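Local coordinates for protein-tyrosine-phosphatase (Chaetomium thermophilum var. thermophilum DSM 1495, PDB 5M43) that probably removes phosphate from tyrosine, serine and threonine side chains of proteins through this dual-specificity phosphatase domain of Yvh1, at residues A[21-26]-A[46-51]; A[38-43]-A[52-57]; A[106-111]-A[154-159]; A[114-119]-A[161-166]. All blocks are in the same frame, centred on the assembly; numbering follows the deposited sequence.

From the N terminus, residues 21-26 pair with 46-51 to close the loop of contact 1, which holds the start of helix 23-29 beside the short helix 47-50. Before that loop is complete, residues 38-43 open contact 2 and meet strand 53-56, so the two contacts cross, and they touch where Phe49 meets Val42 and Asn21 meets His40. Contacts 3 and 4 come later and also cross: both join helix 109-121 to helix 157-168, contact 3 at their N-terminal ends beside a bound nitrate and contact 4 further along. Ile38 touches Arg109, linking contact 2 to contact 3, whereas contacts 1 and 4 lie on opposite sides of the chain's centre.

Contact 1. Residues A[21-26]-A[46-51]; sequences NRARLI and NEAFRH
Ala23 and Ala48 mark the closest backbone approach, 5.4 Å between their CA atoms, where the first turn of helix 23-29 lies against the weakly bonded helical turn 47-50. Two methyl groups fill the gap, Ala23 CB resting 3.6 Å from Ala48 CB. Asn46 is the N-cap of helix 47-50: its CG is anti to the backbone N (chi1 -175°), and OD1 takes the Ala48 N-H at 2.8 Å, in the carbonyl plane and on a lone pair. The other branch of that amide, ND2, packs 3.6 Å from Ala23 CB. Phe49 reaches across with the far end of its ring. Its CE1 lies 3.5 Å from Ile26 CG1, the two side chains crossing at about a right angle, while CE2 comes to 3.8 Å from Ala23 CA and CZ to 3.7 Å from Asn21 O. Arg22, at the N-cap position of its helix, offers its carbonyl oxygen to both Leu25 N and Ile26 N. Glu47 also forms a salt bridge with Lys27, one residue past Ile26, between the same two helices. No hydrogen bond joins the segments themselves, which implies that apolar and van der Waals contact holds them together, while the Asn46 amide oxygen and the Arg22 carbonyl are used within their own turns.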
loop_
_atom_site.group_PDB
_atom_site.type_symbol
_atom_site.label_atom_id
_atom_site.label_comp_id
_atom_site.label_asym_id
_atom_site.label_seq_id
_atom_site.Cartn_x
_atom_site.Cartn_y
_atom_site.Cartn_z
ATOM N N ASN A 21 1.810 14.606 5.129
ATOM C CA ASN A 21 2.336 15.934 4.882
ATOM C C ASN A 21 3.278 16.420 5.968
ATOM O O ASN A 21 3.795 17.537 5.850
ATOM C CB ASN A 21 1.203 16.954 4.768
ATOM C CG ASN A 21 0.650 16.965 3.418
ATOM O OD1 ASN A 21 1.277 16.508 2.462
ATOM N ND2 ASN A 21 -0.513 17.505 3.304
ATOM N N ARG A 22 3.445 15.651 7.042
ATOM C CA ARG A 22 4.241 16.095 8.194
ATOM C C ARG A 22 5.721 15.734 7.943
ATOM O O ARG A 22 6.133 14.561 8.039
ATOM C CB ARG A 22 3.705 15.435 9.456
ATOM C CG ARG A 22 3.631 16.348 10.635
ATOM C CD ARG A 22 2.830 15.755 11.827
ATOM N NE ARG A 22 1.410 16.112 11.696
ATOM C CZ ARG A 22 0.390 15.245 11.686
ATOM N NH1 ARG A 22 0.583 13.934 11.818
ATOM N NH2 ARG A 22 -0.850 15.701 11.557
ATOM N N ALA A 23 6.528 16.753 7.619
ATOM C CA ALA A 23 7.960 16.547 7.396
ATOM C C ALA A 23 8.609 15.802 8.555
ATOM O O ALA A 23 9.486 14.959 8.349
ATOM C CB ALA A 23 8.660 17.888 7.194
ATOM N N ARG A 24 8.182 16.102 9.776
ATOM C CA ARG A 24 8.762 15.474 10.959
ATOM C C ARG A 24 8.606 13.962 10.940
ATOM O O ARG A 24 9.505 13.230 11.367
ATOM C CB ARG A 24 8.106 16.070 12.193
ATOM C CG ARG A 24 8.855 15.735 13.450
ATOM C CD ARG A 24 8.067 16.201 14.680
ATOM N NE ARG A 24 7.962 17.638 14.789
ATOM C CZ ARG A 24 8.877 18.428 15.360
ATOM N NH1 ARG A 24 10.019 17.931 15.838
ATOM N NH2 ARG A 24 8.664 19.728 15.457
ATOM N N LEU A 25 7.466 13.463 10.458
ATOM C CA LEU A 25 7.225 12.027 10.455
ATOM C C LEU A 25 7.945 11.369 9.296
ATOM O O LEU A 25 8.398 10.234 9.418
ATOM C CB LEU A 25 5.711 11.730 10.356
ATOM C CG LEU A 25 4.851 12.322 11.498
ATOM C CD1 LEU A 25 3.442 11.746 11.363
ATOM C CD2 LEU A 25 5.442 11.987 12.859
ATOM N N ILE A 26 7.967 12.032 8.127
ATOM C CA ILE A 26 8.768 11.514 7.019
ATOM C C ILE A 26 10.211 11.326 7.474
ATOM O O ILE A 26 10.843 10.292 7.198
ATOM C CB ILE A 26 8.655 12.511 5.846
ATOM C CG1 ILE A 26 7.186 12.685 5.367
ATOM C CG2 ILE A 26 9.687 12.201 4.774
ATOM C CD1 ILE A 26 6.345 11.463 5.262
ATOM N N ASN A 46 10.115 21.830 0.814
ATOM C CA ASN A 46 10.509 21.357 2.132
ATOM C C ASN A 46 11.569 20.283 1.948
ATOM O O ASN A 46 11.333 19.297 1.244
ATOM C CB ASN A 46 9.300 20.819 2.898
ATOM C CG ASN A 46 9.632 20.434 4.319
ATOM O OD1 ASN A 46 10.631 19.750 4.588
ATOM N ND2 ASN A 46 8.795 20.885 5.256
ATOM N N GLU A 47 12.726 20.478 2.602
ATOM C CA GLU A 47 13.861 19.563 2.471
ATOM C C GLU A 47 13.459 18.115 2.690
ATOM O O GLU A 47 14.025 17.209 2.076
ATOM C CB GLU A 47 14.968 19.959 3.461
ATOM C CG GLU A 47 14.605 19.740 4.955
ATOM C CD GLU A 47 14.992 18.361 5.510
ATOM O OE1 GLU A 47 15.572 17.539 4.770
ATOM O OE2 GLU A 47 14.711 18.102 6.707
ATOM N N ALA A 48 12.486 17.868 3.563
ATOM C CA ALA A 48 12.089 16.494 3.848
ATOM C C ALA A 48 11.499 15.823 2.621
ATOM O O ALA A 48 11.550 14.590 2.488
ATOM C CB ALA A 48 11.054 16.475 4.977
ATOM N N PHE A 49 10.889 16.599 1.733
ATOM C CA PHE A 49 10.240 16.019 0.557
ATOM C C PHE A 49 11.009 16.222 -0.733
ATOM O O PHE A 49 10.651 15.605 -1.737
ATOM C CB PHE A 49 8.822 16.598 0.387
ATOM C CG PHE A 49 7.893 16.276 1.548
ATOM C CD1 PHE A 49 7.185 15.081 1.559
ATOM C CD2 PHE A 49 7.743 17.161 2.629
ATOM C CE1 PHE A 49 6.351 14.741 2.635
ATOM C CE2 PHE A 49 6.908 16.838 3.704
ATOM C CZ PHE A 49 6.183 15.638 3.707
ATOM N N ARG A 50 12.071 17.036 -0.719
ATOM C CA ARG A 50 12.691 17.489 -1.961
ATOM C C ARG A 50 13.143 16.325 -2.835
ATOM O O ARG A 50 13.024 16.384 -4.073
ATOM C CB ARG A 50 13.867 18.404 -1.641
ATOM C CG ARG A 50 14.845 18.589 -2.802
ATOM C CD ARG A 50 15.740 19.793 -2.558
ATOM N NE ARG A 50 14.965 21.034 -2.594
ATOM C CZ ARG A 50 14.598 21.658 -3.714
ATOM N NH1 ARG A 50 14.934 21.162 -4.901
ATOM N NH2 ARG A 50 13.888 22.779 -3.656
ATOM N N HIS A 51 13.652 15.252 -2.230
ATOM C CA HIS A 51 14.150 14.142 -3.039
ATOM C C HIS A 51 13.322 12.865 -2.907
ATOM O O HIS A 51 13.781 11.802 -3.329
ATOM C CB HIS A 51 15.619 13.867 -2.693
ATOM C CG HIS A 51 16.531 15.037 -2.955
ATOM N ND1 HIS A 51 16.942 15.401 -4.221
ATOM C CD2 HIS A 51 17.086 15.942 -2.108
ATOM C CE1 HIS A 51 17.717 16.469 -4.141
ATOM N NE2 HIS A 51 17.817 16.819 -2.872
#

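Contact 2. Residues A[38-43]-A[52-57]; sequences IDHTVD and VKHLSI
Two partners grip Ser56 OG: it donates to Ile38 O at 2.7 Å and accepts a hydrogen bond from a water at 2.9 Å. The same water donates to Asp39 OD2 at 2.7 Å, tying the carboxylate to the serine. OG stands anti to the backbone N of Ser56 (chi1 168°), which carries it over to the 38-43 loop. Further along, the His54 ring meets the loop with one face and its edge. Val42 CG1 sits 3.6 Å from the ring centroid and only 3° off the normal, a CH-pi contact over the face. His40 O meets the ring at its edge, 3.3 Å from His54 CE1. A second water accepts from Val42 N and is hydrogen-bonded to His54 ND1, 2.8 Å away, and with NE2 bonded to Ser36 OG both ring nitrogens have partners, which should fix the ring's rotation. The His40 ring stands obliquely to it, planes 72° apart, and makes an edge-to-face pair with His102. After strand 33-36 the loop thus doubles back past strand 53-56, bound by side chains and water more than by any backbone ladder. Strand 53-56 is an outermost strand, paired in parallel with 33-36, in the central sheet characteristic of the alpha/beta fold of cysteine-dependent phosphatases.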
loop_
_atom_site.group_PDB
_atom_site.type_symbol
_atom_site.label_atom_id
_atom_site.label_comp_id
_atom_site.label_asym_id
_atom_site.label_seq_id
_atom_site.Cartn_x
_atom_site.Cartn_y
_atom_site.Cartn_z
ATOM N N ILE A 38 -4.408 8.696 -3.806
ATOM C CA ILE A 38 -5.294 9.841 -3.786
ATOM C C ILE A 38 -4.574 10.908 -4.556
ATOM O O ILE A 38 -3.398 10.855 -4.666
ATOM C CB ILE A 38 -5.539 10.272 -2.317
ATOM C CG1 ILE A 38 -6.520 11.427 -2.222
ATOM C CG2 ILE A 38 -4.258 10.672 -1.634
ATOM C CD1 ILE A 38 -6.934 11.667 -0.803
ATOM N N ASP A 39 -5.296 11.860 -5.110
ATOM C CA ASP A 39 -4.591 12.941 -5.747
ATOM C C ASP A 39 -3.820 13.693 -4.680
ATOM O O ASP A 39 -4.392 14.059 -3.651
ATOM C CB ASP A 39 -5.587 13.878 -6.442
ATOM C CG ASP A 39 -4.896 15.001 -7.184
ATOM O OD1 ASP A 39 -5.326 16.186 -7.004
ATOM O OD2 ASP A 39 -3.982 14.704 -7.982
ATOM N N HIS A 40 -2.545 13.947 -4.927
ATOM C CA HIS A 40 -1.671 14.541 -3.923
ATOM C C HIS A 40 -0.459 15.115 -4.627
ATOM O O HIS A 40 0.033 14.522 -5.594
ATOM C CB HIS A 40 -1.235 13.453 -2.928
ATOM C CG HIS A 40 -0.507 13.972 -1.719
ATOM N ND1 HIS A 40 -1.169 14.493 -0.639
ATOM C CD2 HIS A 40 0.812 13.990 -1.397
ATOM C CE1 HIS A 40 -0.297 14.818 0.306
ATOM N NE2 HIS A 40 0.913 14.540 -0.135
ATOM N N THR A 41 0.054 16.221 -4.090
ATOM C CA THR A 41 1.330 16.804 -4.492
ATOM C C THR A 41 2.218 17.004 -3.259
ATOM O O THR A 41 1.797 17.645 -2.289
ATOM C CB THR A 41 1.109 18.160 -5.192
ATOM O OG1 THR A 41 0.248 17.994 -6.324
ATOM C CG2 THR A 41 2.433 18.736 -5.677
ATOM N N VAL A 42 3.467 16.478 -3.296
ATOM C CA VAL A 42 4.390 16.689 -2.172
ATOM C C VAL A 42 5.015 18.082 -2.270
ATOM O O VAL A 42 5.176 18.638 -3.361
ATOM C CB VAL A 42 5.475 15.596 -2.101
ATOM C CG1 VAL A 42 4.832 14.255 -1.918
ATOM C CG2 VAL A 42 6.349 15.591 -3.345
ATOM N N ASP A 43 5.359 18.649 -1.109
ATOM C CA ASP A 43 5.947 19.992 -0.993
ATOM C C ASP A 43 7.445 19.888 -1.224
ATOM O O ASP A 43 8.220 19.621 -0.305
ATOM C CB ASP A 43 5.641 20.603 0.362
ATOM C CG ASP A 43 6.187 22.025 0.505
ATOM O OD1 ASP A 43 6.727 22.579 -0.474
ATOM O OD2 ASP A 43 6.109 22.567 1.615
ATOM N N VAL A 52 12.126 12.921 -2.321
ATOM C CA VAL A 52 11.348 11.694 -2.216
ATOM C C VAL A 52 10.863 11.288 -3.597
ATOM O O VAL A 52 10.644 12.127 -4.483
ATOM C CB VAL A 52 10.178 11.843 -1.224
ATOM C CG1 VAL A 52 10.719 12.299 0.146
ATOM C CG2 VAL A 52 9.135 12.784 -1.779
ATOM N N LYS A 53 10.744 9.978 -3.797
ATOM C CA LYS A 53 10.203 9.405 -5.028
ATOM C C LYS A 53 8.692 9.310 -4.829
ATOM O O LYS A 53 8.238 8.670 -3.876
ATOM C CB LYS A 53 10.841 8.039 -5.288
ATOM C CG LYS A 53 10.380 7.350 -6.581
ATOM C CD LYS A 53 11.018 7.976 -7.779
ATOM C CE LYS A 53 10.753 7.130 -9.030
ATOM N NZ LYS A 53 11.059 7.910 -10.283
ATOM N N HIS A 54 7.912 9.981 -5.679
ATOM C CA HIS A 54 6.484 10.141 -5.449
ATOM C C HIS A 54 5.652 9.628 -6.620
ATOM O O HIS A 54 5.958 9.943 -7.770
ATOM C CB HIS A 54 6.163 11.615 -5.217
ATOM C CG HIS A 54 4.749 11.860 -4.824
ATOM N ND1 HIS A 54 3.984 12.859 -5.376
ATOM C CD2 HIS A 54 3.945 11.202 -3.953
ATOM C CE1 HIS A 54 2.769 12.810 -4.862
ATOM N NE2 HIS A 54 2.725 11.821 -3.984
ATOM N N LEU A 55 4.591 8.872 -6.324
ATOM C CA LEU A 55 3.576 8.506 -7.304
ATOM C C LEU A 55 2.213 8.801 -6.700
ATOM O O LEU A 55 1.945 8.369 -5.573
ATOM C CB LEU A 55 3.680 7.024 -7.691
ATOM C CG LEU A 55 2.558 6.484 -8.594
ATOM C CD1 LEU A 55 2.617 7.192 -9.942
ATOM C CD2 LEU A 55 2.683 4.945 -8.820
ATOM N N SER A 56 1.382 9.556 -7.416
ATOM C CA SER A 56 -0.003 9.813 -7.011
ATOM C C SER A 56 -0.989 9.266 -8.033
ATOM O O SER A 56 -0.856 9.476 -9.258
ATOM C CB SER A 56 -0.261 11.312 -6.761
ATOM O OG SER A 56 -1.661 11.570 -6.649
ATOM N N ILE A 57 -1.997 8.572 -7.529
ATOM C CA ILE A 57 -3.082 8.042 -8.334
ATOM C C ILE A 57 -4.371 8.714 -7.897
ATOM O O ILE A 57 -4.725 8.666 -6.710
ATOM C CB ILE A 57 -3.176 6.524 -8.167
ATOM C CG1 ILE A 57 -1.918 5.880 -8.768
ATOM C CG2 ILE A 57 -4.416 5.960 -8.897
ATOM C CD1 ILE A 57 -1.780 4.435 -8.347
HETATM O O HOH W 1 -3.154 12.372 -9.028
HETATM O O HOH W 2 4.190 15.574 -6.069
#

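Contact 3. Residues A[106-111]-A[154-159]; sequences GKSRSV and GPNDGF. With NO3 (nitrate ion), chain B.
Ser108 turns OG anti to its backbone N (chi1 179°) to meet the backbone of Asn156, and Arg109 bends at chi3 (-78°) to bring its guanidinium to the nitrate. Ser108 and Arg109 belong to the P-loop of the protein-tyrosine-phosphatase family, the HCX5R signature that begins with His102 and Cys103 and ends at Arg109. The nitrate, probably from the crystallisation liquor, occupies the cradle where a substrate phosphate would be expected. Arg109 grips it in a fork, NE at 2.9 Å from O3 and NH2 at 2.9 Å from O2, with the nitrate nitrogen in the guanidinium plane. Backbone N-H groups of Met105, Lys107, Ser108 and Arg109 complete the ring of donors, and the N terminus of helix 109-121 would further favour an anion. NH1 of Arg109 is held by Ile59 O. Segment 154-159 bonds to the loop through its backbone: Gly154 N donates to Lys107 O at 2.8 Å, nearly straight at 168°, and Asn156 N donates to Ser108 OG at 3.0 Å. Ser108 OG and Asn156 ND2 share Asp61 OD1. Val111 CG1 packs 3.8 Å from Pro155 CG. Arg109 CG approaches the edge of the Phe159 ring, 3.7 Å from CE2. Asn156 caps helix 157-168, OD1 accepting from Phe159 N at 2.9 Å, while its ND2 hangs 3.2 Å above the centre of that phenyl ring.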
loop_
_atom_site.group_PDB
_atom_site.type_symbol
_atom_site.label_atom_id
_atom_site.label_comp_id
_atom_site.label_asym_id
_atom_site.label_seq_id
_atom_site.Cartn_x
_atom_site.Cartn_y
_atom_site.Cartn_z
ATOM N N GLY A 106 -6.001 6.913 5.669
ATOM C CA GLY A 106 -5.248 5.721 5.981
ATOM C C GLY A 106 -6.120 4.555 6.380
ATOM O O GLY A 106 -5.714 3.733 7.218
ATOM N N LYS A 107 -7.293 4.426 5.745
ATOM C CA LYS A 107 -8.298 3.428 6.086
ATOM C C LYS A 107 -8.620 2.525 4.907
ATOM O O LYS A 107 -8.663 1.303 5.066
ATOM C CB LYS A 107 -9.624 4.085 6.570
ATOM C CG LYS A 107 -10.735 3.093 6.762
ATOM C CD LYS A 107 -11.982 3.849 7.230
ATOM C CE LYS A 107 -13.124 2.898 7.389
ATOM N NZ LYS A 107 -14.442 3.689 7.661
ATOM N N SER A 108 -8.896 3.103 3.736
ATOM C CA SER A 108 -9.504 2.344 2.642
ATOM C C SER A 108 -8.613 2.330 1.398
ATOM O O SER A 108 -8.143 1.261 0.975
ATOM C CB SER A 108 -10.892 2.938 2.365
ATOM O OG SER A 108 -11.499 2.211 1.280
ATOM N N ARG A 109 -8.329 3.488 0.809
ATOM C CA ARG A 109 -7.542 3.504 -0.432
ATOM C C ARG A 109 -6.108 2.962 -0.202
ATOM O O ARG A 109 -5.657 2.060 -0.912
ATOM C CB ARG A 109 -7.488 4.910 -1.002
ATOM C CG ARG A 109 -8.799 5.270 -1.762
ATOM C CD ARG A 109 -8.780 6.714 -2.072
ATOM N NE ARG A 109 -9.119 7.491 -0.860
ATOM C CZ ARG A 109 -9.450 8.779 -0.899
ATOM N NH1 ARG A 109 -9.479 9.423 -2.069
ATOM N NH2 ARG A 109 -9.784 9.438 0.250
ATOM N N SER A 110 -5.369 3.538 0.751
ATOM C CA SER A 110 -3.981 3.132 0.959
ATOM C C SER A 110 -3.903 1.683 1.441
ATOM O O SER A 110 -2.972 0.956 1.092
ATOM C CB SER A 110 -3.264 4.061 1.991
ATOM O OG SER A 110 -4.064 4.113 3.145
ATOM N N VAL A 111 -4.857 1.280 2.288
ATOM C CA VAL A 111 -4.859 -0.067 2.830
ATOM C C VAL A 111 -5.078 -1.065 1.705
ATOM O O VAL A 111 -4.517 -2.166 1.723
ATOM C CB VAL A 111 -5.939 -0.177 3.931
ATOM C CG1 VAL A 111 -6.196 -1.608 4.412
ATOM C CG2 VAL A 111 -5.487 0.639 5.161
ATOM N N GLY A 154 -9.765 -0.576 6.761
ATOM C CA GLY A 154 -11.043 -1.091 6.358
ATOM C C GLY A 154 -11.411 -0.602 4.979
ATOM O O GLY A 154 -12.167 0.358 4.833
ATOM N N PRO A 155 -10.969 -1.309 3.934
ATOM C CA PRO A 155 -11.370 -0.902 2.576
ATOM C C PRO A 155 -12.864 -0.987 2.367
ATOM O O PRO A 155 -13.574 -1.864 2.900
ATOM C CB PRO A 155 -10.645 -1.898 1.642
ATOM C CG PRO A 155 -9.428 -2.436 2.546
ATOM C CD PRO A 155 -10.054 -2.462 3.934
ATOM N N ASN A 156 -13.334 -0.100 1.513
ATOM C CA ASN A 156 -14.756 -0.096 1.200
ATOM C C ASN A 156 -15.125 -1.397 0.458
ATOM O O ASN A 156 -14.255 -2.117 -0.023
ATOM C CB ASN A 156 -15.112 1.189 0.424
ATOM C CG ASN A 156 -14.741 1.170 -1.054
ATOM O OD1 ASN A 156 -15.059 0.241 -1.791
ATOM N ND2 ASN A 156 -14.105 2.236 -1.507
ATOM N N ASP A 157 -16.441 -1.696 0.388
ATOM C CA ASP A 157 -16.926 -2.998 -0.100
ATOM C C ASP A 157 -16.489 -3.276 -1.535
ATOM O O ASP A 157 -16.175 -4.419 -1.880
ATOM C CB ASP A 157 -18.467 -3.081 -0.073
ATOM C CG ASP A 157 -19.072 -3.175 1.317
ATOM O OD1 ASP A 157 -18.323 -3.137 2.278
ATOM O OD2 ASP A 157 -20.343 -3.211 1.434
ATOM N N GLY A 158 -16.419 -2.239 -2.367
ATOM C CA GLY A 158 -15.991 -2.420 -3.753
ATOM C C GLY A 158 -14.504 -2.741 -3.842
ATOM O O GLY A 158 -14.081 -3.574 -4.674
ATOM N N PHE A 159 -13.694 -2.039 -3.062
ATOM C CA PHE A 159 -12.286 -2.380 -3.004
ATOM C C PHE A 159 -12.075 -3.801 -2.507
ATOM O O PHE A 159 -11.164 -4.497 -2.987
ATOM C CB PHE A 159 -11.554 -1.389 -2.091
ATOM C CG PHE A 159 -11.472 0.010 -2.642
ATOM C CD1 PHE A 159 -11.823 0.280 -3.973
ATOM C CD2 PHE A 159 -10.983 1.040 -1.851
ATOM C CE1 PHE A 159 -11.765 1.576 -4.477
ATOM C CE2 PHE A 159 -10.896 2.328 -2.316
ATOM C CZ PHE A 159 -11.290 2.626 -3.618
HETATM N N NO3 B . -9.358 6.653 2.683
HETATM O O1 NO3 B . -9.216 5.996 3.751
HETATM O O2 NO3 B . -9.186 7.898 2.674
HETATM O O3 NO3 B . -9.501 6.020 1.599
#

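Contact 4. Residues A[114-119]-A[161-166]; sequences IIAYLL and RQLEMW
This is a buried helix-to-helix contact in the alpha/beta phosphatase fold, joining Ala116 and its neighbours on helix 109-121 to Leu163 and Trp166 on helix 157-168. The short segments run nearly parallel, their axes 10.4 Å apart at closest and crossing at -21°. Helix 109-121 rests on the central sheet, with Ile114 on Val14 and Tyr117 on Leu12, and helix 157-168 packs along its flank. Ala116 has its CA 6.6 Å from that of Leu163. The leucine points its forked end into the other helix: CD1 lies 3.8 Å from Ile115 CG2, the two side chains crossing at about a right angle, while CD2 touches Ala116 CB at 4.1 Å. One turn on, Trp166 also meets Ala116. With its CG anti to the backbone N (chi1 178°), the indole extends toward helix 109-121, so that CD1 packs 4.0 Å from Ala116 CB and Leu119 CD1 meets the ring edge, 4.3 Å from Trp166 CD1. Leu71 at the start of helix 71-83 touches both Ala116 and Trp166, and Ala142 of helix 135-147 meets Ile115, which extends the core around the pair. One polar bond joins the two segments: Trp166 NE1 donates at 3.1 Å to Ala116 O, approaching the carbonyl from its flank, with a C=O...N angle of 112°.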
loop_
_atom_site.group_PDB
_atom_site.type_symbol
_atom_site.label_atom_id
_atom_site.label_comp_id
_atom_site.label_asym_id
_atom_site.label_seq_id
_atom_site.Cartn_x
_atom_site.Cartn_y
_atom_site.Cartn_z
ATOM N N ILE A 114 -1.824 -1.591 0.030
ATOM C CA ILE A 114 -0.897 -2.408 0.830
ATOM C C ILE A 114 -1.316 -3.857 0.784
ATOM O O ILE A 114 -0.478 -4.742 0.645
ATOM C CB ILE A 114 -0.851 -1.879 2.265
ATOM C CG1 ILE A 114 -0.036 -0.583 2.196
ATOM C CG2 ILE A 114 -0.282 -2.988 3.231
ATOM C CD1 ILE A 114 0.197 0.052 3.484
ATOM N N ILE A 115 -2.624 -4.127 0.916
ATOM C CA ILE A 115 -3.085 -5.503 0.852
ATOM C C ILE A 115 -2.719 -6.116 -0.503
ATOM O O ILE A 115 -2.316 -7.280 -0.578
ATOM C CB ILE A 115 -4.590 -5.578 1.145
ATOM C CG1 ILE A 115 -4.837 -5.254 2.637
ATOM C CG2 ILE A 115 -5.152 -6.952 0.713
ATOM C CD1 ILE A 115 -6.358 -5.187 2.847
ATOM N N ALA A 116 -2.905 -5.359 -1.604
ATOM C CA ALA A 116 -2.545 -5.910 -2.910
ATOM C C ALA A 116 -1.083 -6.329 -2.956
ATOM O O ALA A 116 -0.748 -7.364 -3.546
ATOM C CB ALA A 116 -2.814 -4.878 -4.008
ATOM N N TYR A 117 -0.209 -5.511 -2.364
ATOM C CA TYR A 117 1.205 -5.854 -2.312
ATOM C C TYR A 117 1.428 -7.080 -1.435
ATOM O O TYR A 117 2.177 -7.997 -1.821
ATOM C CB TYR A 117 1.967 -4.629 -1.811
ATOM C CG TYR A 117 3.383 -4.987 -1.363
ATOM C CD1 TYR A 117 4.406 -5.104 -2.252
ATOM C CD2 TYR A 117 3.646 -5.189 -0.013
ATOM C CE1 TYR A 117 5.697 -5.460 -1.811
ATOM C CE2 TYR A 117 4.915 -5.502 0.465
ATOM C CZ TYR A 117 5.961 -5.587 -0.446
ATOM O OH TYR A 117 7.228 -5.961 -0.029
ATOM N N LEU A 118 0.772 -7.125 -0.251
ATOM C CA LEU A 118 0.994 -8.258 0.657
ATOM C C LEU A 118 0.519 -9.575 0.039
ATOM O O LEU A 118 1.163 -10.623 0.201
ATOM C CB LEU A 118 0.280 -8.045 1.997
ATOM C CG LEU A 118 0.746 -6.881 2.876
ATOM C CD1 LEU A 118 -0.201 -6.780 4.092
ATOM C CD2 LEU A 118 2.187 -7.253 3.356
ATOM N N LEU A 119 -0.639 -9.563 -0.643
ATOM C CA LEU A 119 -1.132 -10.772 -1.304
ATOM C C LEU A 119 -0.194 -11.224 -2.419
ATOM O O LEU A 119 0.001 -12.425 -2.653
ATOM C CB LEU A 119 -2.527 -10.502 -1.920
ATOM C CG LEU A 119 -3.585 -10.241 -0.838
ATOM C CD1 LEU A 119 -4.888 -9.806 -1.596
ATOM C CD2 LEU A 119 -3.845 -11.492 -0.026
ATOM N N ARG A 161 -14.069 -6.350 -2.932
ATOM C CA ARG A 161 -14.376 -7.209 -4.081
ATOM C C ARG A 161 -13.226 -7.220 -5.081
ATOM O O ARG A 161 -12.898 -8.273 -5.648
ATOM C CB ARG A 161 -15.673 -6.761 -4.792
ATOM C CG ARG A 161 -16.870 -6.981 -3.909
ATOM C CD ARG A 161 -18.227 -6.660 -4.614
ATOM N NE ARG A 161 -18.359 -5.311 -5.186
ATOM C CZ ARG A 161 -19.008 -4.303 -4.569
ATOM N NH1 ARG A 161 -19.141 -3.105 -5.163
ATOM N NH2 ARG A 161 -19.511 -4.470 -3.343
ATOM N N GLN A 162 -12.637 -6.056 -5.361
ATOM C CA GLN A 162 -11.562 -5.998 -6.352
ATOM C C GLN A 162 -10.311 -6.688 -5.859
ATOM O O GLN A 162 -9.556 -7.204 -6.664
ATOM C CB GLN A 162 -11.268 -4.542 -6.726
ATOM C CG GLN A 162 -12.510 -3.888 -7.396
ATOM C CD GLN A 162 -12.399 -2.422 -7.678
ATOM O OE1 GLN A 162 -13.257 -1.630 -7.228
ATOM N NE2 GLN A 162 -11.485 -2.052 -8.522
ATOM N N LEU A 163 -10.047 -6.632 -4.552
ATOM C CA LEU A 163 -8.914 -7.400 -4.019
ATOM C C LEU A 163 -9.133 -8.893 -4.177
ATOM O O LEU A 163 -8.173 -9.649 -4.391
ATOM C CB LEU A 163 -8.695 -7.061 -2.538
ATOM C CG LEU A 163 -8.094 -5.670 -2.353
ATOM C CD1 LEU A 163 -8.194 -5.315 -0.843
ATOM C CD2 LEU A 163 -6.629 -5.598 -2.811
ATOM N N GLU A 164 -10.389 -9.348 -4.067
ATOM C CA GLU A 164 -10.666 -10.755 -4.334
ATOM C C GLU A 164 -10.416 -11.062 -5.797
ATOM O O GLU A 164 -9.827 -12.107 -6.124
ATOM C CB GLU A 164 -12.108 -11.120 -3.940
ATOM C CG GLU A 164 -12.366 -11.114 -2.415
ATOM C CD GLU A 164 -13.865 -11.139 -2.079
ATOM O OE1 GLU A 164 -14.195 -10.833 -0.915
ATOM O OE2 GLU A 164 -14.676 -11.420 -2.974
ATOM N N MET A 165 -10.809 -10.143 -6.692
ATOM C CA MET A 165 -10.463 -10.329 -8.116
ATOM C C MET A 165 -8.955 -10.409 -8.315
ATOM O O MET A 165 -8.458 -11.274 -9.044
ATOM C CB MET A 165 -11.007 -9.171 -8.966
ATOM C CG MET A 165 -12.423 -8.833 -8.707
ATOM S SD MET A 165 -13.084 -7.668 -9.920
ATOM C CE MET A 165 -12.706 -6.052 -9.570
ATOM N N TRP A 166 -8.221 -9.488 -7.693
ATOM C CA TRP A 166 -6.746 -9.482 -7.763
ATOM C C TRP A 166 -6.149 -10.840 -7.391
ATOM O O TRP A 166 -5.342 -11.423 -8.147
ATOM C CB TRP A 166 -6.276 -8.375 -6.821
ATOM C CG TRP A 166 -4.763 -8.211 -6.679
ATOM C CD1 TRP A 166 -4.020 -8.320 -5.526
ATOM C CD2 TRP A 166 -3.846 -7.859 -7.729
ATOM N NE1 TRP A 166 -2.692 -8.079 -5.810
ATOM C CE2 TRP A 166 -2.559 -7.759 -7.130
ATOM C CE3 TRP A 166 -4.000 -7.583 -9.103
ATOM C CZ2 TRP A 166 -1.435 -7.418 -7.847
ATOM C CZ3 TRP A 166 -2.887 -7.237 -9.820
ATOM C CH2 TRP A 166 -1.605 -7.158 -9.179
#